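Local coordinates for protein probable fatty acyl-CoA transferase Rv3272 (PDB 5YX6) that binds fatty acyl-CoAs, palmitoyl-CoA most tightly, and probably acts as a family III CoA transferase in fatty acid metabolism, at residues Tyr127-Ala132 / Val201-Met206. Numbering follows the deposited sequence.
Sequences YARLTA and VVQVAM
L130 and V204 meet on the buried face of two parallel strands, 127-131 and 201-205, where L130 CD1 lies 3.9 Å from V204 CG1. With CG anti to the backbone N (chi1 178°), L130 also brings CD1 to within 3.2 Å of V204 O, a tight fit. On the same face A128 and V202 pair; the small methyl and the beta-branched valine are compact and apolar, which lets helix 173-196 pack close, V202 touching A185. Five backbone hydrogen bonds join the segments, from V202 N to Y127 O (2.8 Å, nearly straight at 175°) to the last, from M206 N, the first residue of helix 206-213, to T131 O (2.9 Å). Within the chain, strands 126-131 and 201-205 are the last two of the six-stranded parallel sheet of the Rossmann-fold domain, which an antiparallel strand of the second subunit continues beyond 201-205. The other face is looser and wetter. There R129 CB rests 4.2 Å from CG of the exposed Q203, while its guanidinium group is held by salt bridges, NE to E101 and NH2 to E109. T131 OG1 hydrogen-bonds G134 N and a water (2.8 Å) that weakly reaches V204 O. Past A205, the N-cap, M206 packs against D175, the inferred nucleophile.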
ATOM      1  N   TYR A 127     -17.385   5.438 -12.998  1.00 27.06           N
ATOM      2  CA  TYR A 127     -18.007   4.836 -11.823  1.00 29.33           C
ATOM      3  C   TYR A 127     -17.014   3.923 -11.109  1.00 27.93           C
ATOM      4  O   TYR A 127     -16.541   2.962 -11.693  1.00 29.45           O
ATOM      5  CB  TYR A 127     -19.251   4.051 -12.241  1.00 28.98           C
ATOM      6  CG  TYR A 127     -20.274   3.832 -11.156  1.00 34.66           C
ATOM      7  CD1 TYR A 127     -20.072   2.884 -10.159  1.00 31.97           C
ATOM      8  CD2 TYR A 127     -21.461   4.551 -11.148  1.00 34.85           C
ATOM      9  CE1 TYR A 127     -21.021   2.675  -9.173  1.00 34.23           C
ATOM     10  CE2 TYR A 127     -22.410   4.353 -10.169  1.00 32.53           C
ATOM     11  CZ  TYR A 127     -22.190   3.414  -9.186  1.00 40.03           C
ATOM     12  OH  TYR A 127     -23.146   3.216  -8.213  1.00 41.14           O
ATOM     13  N   ALA A 128     -16.690   4.224  -9.856  1.00 27.53           N
ATOM     14  CA  ALA A 128     -15.667   3.465  -9.142  1.00 29.21           C
ATOM     15  C   ALA A 128     -16.196   2.794  -7.870  1.00 31.65           C
ATOM     16  O   ALA A 128     -16.774   3.459  -7.016  1.00 32.29           O
ATOM     17  CB  ALA A 128     -14.481   4.377  -8.810  1.00 24.62           C
ATOM     18  N   ARG A 129     -15.985   1.484  -7.749  1.00 30.80           N
ATOM     19  CA  ARG A 129     -16.479   0.703  -6.608  1.00 30.16           C
ATOM     20  C   ARG A 129     -15.363   0.092  -5.760  1.00 33.50           C
ATOM     21  O   ARG A 129     -14.490  -0.615  -6.270  1.00 32.52           O
ATOM     22  CB  ARG A 129     -17.415  -0.401  -7.093  1.00 33.01           C
ATOM     23  CG  ARG A 129     -18.287   0.047  -8.252  1.00 30.70           C
ATOM     24  CD  ARG A 129     -19.391  -0.933  -8.572  1.00 31.64           C
ATOM     25  NE  ARG A 129     -20.444  -0.924  -7.563  1.00 38.23           N
ATOM     26  CZ  ARG A 129     -21.637  -1.475  -7.738  1.00 39.59           C
ATOM     27  NH1 ARG A 129     -22.544  -1.419  -6.772  1.00 46.03           N
ATOM     28  NH2 ARG A 129     -21.924  -2.067  -8.890  1.00 39.00           N
ATOM     29  N   LEU A 130     -15.392   0.383  -4.464  1.00 32.29           N
ATOM     30  CA  LEU A 130     -14.465  -0.213  -3.506  1.00 34.68           C
ATOM     31  C   LEU A 130     -15.199  -1.174  -2.570  1.00 32.93           C
ATOM     32  O   LEU A 130     -16.139  -0.776  -1.890  1.00 33.76           O
ATOM     33  CB  LEU A 130     -13.754   0.877  -2.707  1.00 31.45           C
ATOM     34  CG  LEU A 130     -12.783   0.416  -1.620  1.00 39.27           C
ATOM     35  CD1 LEU A 130     -11.682  -0.431  -2.207  1.00 32.48           C
ATOM     36  CD2 LEU A 130     -12.186   1.626  -0.918  1.00 41.07           C
ATOM     37  N   THR A 131     -14.812  -2.447  -2.567  1.00 30.59           N
ATOM     38  CA  THR A 131     -15.434  -3.402  -1.649  1.00 31.14           C
ATOM     39  C   THR A 131     -14.380  -4.097  -0.785  1.00 28.85           C
ATOM     40  O   THR A 131     -13.183  -3.941  -1.017  1.00 31.01           O
ATOM     41  CB  THR A 131     -16.257  -4.480  -2.396  1.00 34.57           C
ATOM     42  OG1 THR A 131     -15.377  -5.338  -3.131  1.00 37.55           O
ATOM     43  CG2 THR A 131     -17.267  -3.841  -3.333  1.00 34.56           C
ATOM     44  N   ALA A 132     -14.825  -4.857   0.214  1.00 28.99           N
ATOM     45  CA  ALA A 132     -13.907  -5.637   1.043  1.00 28.59           C
ATOM     46  C   ALA A 132     -13.377  -6.868   0.315  1.00 27.71           C
ATOM     47  O   ALA A 132     -12.173  -7.117   0.304  1.00 22.98           O
ATOM     48  CB  ALA A 132     -14.583  -6.054   2.345  1.00 26.17           C
ATOM     49  N   VAL A 201     -16.078   1.606 -15.919  1.00 31.65           N
ATOM     50  CA  VAL A 201     -16.407   1.157 -14.571  1.00 32.89           C
ATOM     51  C   VAL A 201     -15.187   0.508 -13.915  1.00 32.46           C
ATOM     52  O   VAL A 201     -14.610  -0.450 -14.439  1.00 29.72           O
ATOM     53  CB  VAL A 201     -17.569   0.165 -14.547  1.00 28.39           C
ATOM     54  CG1 VAL A 201     -17.832  -0.265 -13.114  1.00 25.85           C
ATOM     55  CG2 VAL A 201     -18.817   0.790 -15.191  1.00 28.62           C
ATOM     56  N   VAL A 202     -14.830   1.019 -12.747  1.00 26.03           N
ATOM     57  CA  VAL A 202     -13.627   0.612 -12.062  1.00 29.36           C
ATOM     58  C   VAL A 202     -13.970  -0.099 -10.744  1.00 34.14           C
ATOM     59  O   VAL A 202     -14.862   0.337 -10.014  1.00 30.83           O
ATOM     60  CB  VAL A 202     -12.737   1.851 -11.826  1.00 29.29           C
ATOM     61  CG1 VAL A 202     -11.745   1.609 -10.741  1.00 33.78           C
ATOM     62  CG2 VAL A 202     -12.052   2.251 -13.118  1.00 27.57           C
ATOM     63  N   GLN A 203     -13.281  -1.201 -10.451  1.00 33.34           N
ATOM     64  CA  GLN A 203     -13.544  -1.955  -9.223  1.00 33.38           C
ATOM     65  C   GLN A 203     -12.246  -2.311  -8.507  1.00 31.18           C
ATOM     66  O   GLN A 203     -11.286  -2.782  -9.120  1.00 32.21           O
ATOM     67  CB  GLN A 203     -14.357  -3.222  -9.518  1.00 31.23           C
ATOM     68  CG  GLN A 203     -15.778  -2.936  -9.987  1.00 38.13           C
ATOM     69  CD  GLN A 203     -16.565  -4.193 -10.339  1.00 43.99           C
ATOM     70  OE1 GLN A 203     -16.467  -4.708 -11.454  1.00 46.60           O
ATOM     71  NE2 GLN A 203     -17.369  -4.676  -9.393  1.00 39.22           N
ATOM     72  N   VAL A 204     -12.216  -2.050  -7.205  1.00 29.89           N
ATOM     73  CA  VAL A 204     -11.060  -2.363  -6.374  1.00 28.16           C
ATOM     74  C   VAL A 204     -11.514  -3.100  -5.118  1.00 28.07           C
ATOM     75  O   VAL A 204     -12.383  -2.615  -4.394  1.00 31.10           O
ATOM     76  CB  VAL A 204     -10.293  -1.092  -5.967  1.00 26.52           C
ATOM     77  CG1 VAL A 204      -9.169  -1.433  -4.991  1.00 29.82           C
ATOM     78  CG2 VAL A 204      -9.745  -0.389  -7.185  1.00 24.29           C
ATOM     79  N   ALA A 205     -10.960  -4.288  -4.886  1.00 29.94           N
ATOM     80  CA  ALA A 205     -11.260  -5.057  -3.673  1.00 26.62           C
ATOM     81  C   ALA A 205     -10.094  -5.004  -2.684  1.00 27.19           C
ATOM     82  O   ALA A 205      -8.934  -5.188  -3.068  1.00 22.21           O
ATOM     83  CB  ALA A 205     -11.592  -6.490  -4.023  1.00 26.65           C
ATOM     84  N   MET A 206     -10.404  -4.727  -1.419  1.00 26.22           N
ATOM     85  CA  MET A 206      -9.381  -4.665  -0.382  1.00 27.96           C
ATOM     86  C   MET A 206      -8.641  -5.996  -0.283  1.00 27.34           C
ATOM     87  O   MET A 206      -7.420  -6.040  -0.089  1.00 25.23           O
ATOM     88  CB  MET A 206      -9.992  -4.291   0.967  1.00 33.48           C
ATOM     89  CG  MET A 206     -10.251  -2.794   1.162  1.00 35.63           C
ATOM     90  SD  MET A 206     -11.304  -2.452   2.604  1.00 51.13           S
ATOM     91  CE  MET A 206     -10.299  -3.098   3.936  1.00 42.33           C
TER
HETATM   92  O   HOH W   1     -14.676  -4.392  -5.650  1.00 32.28           O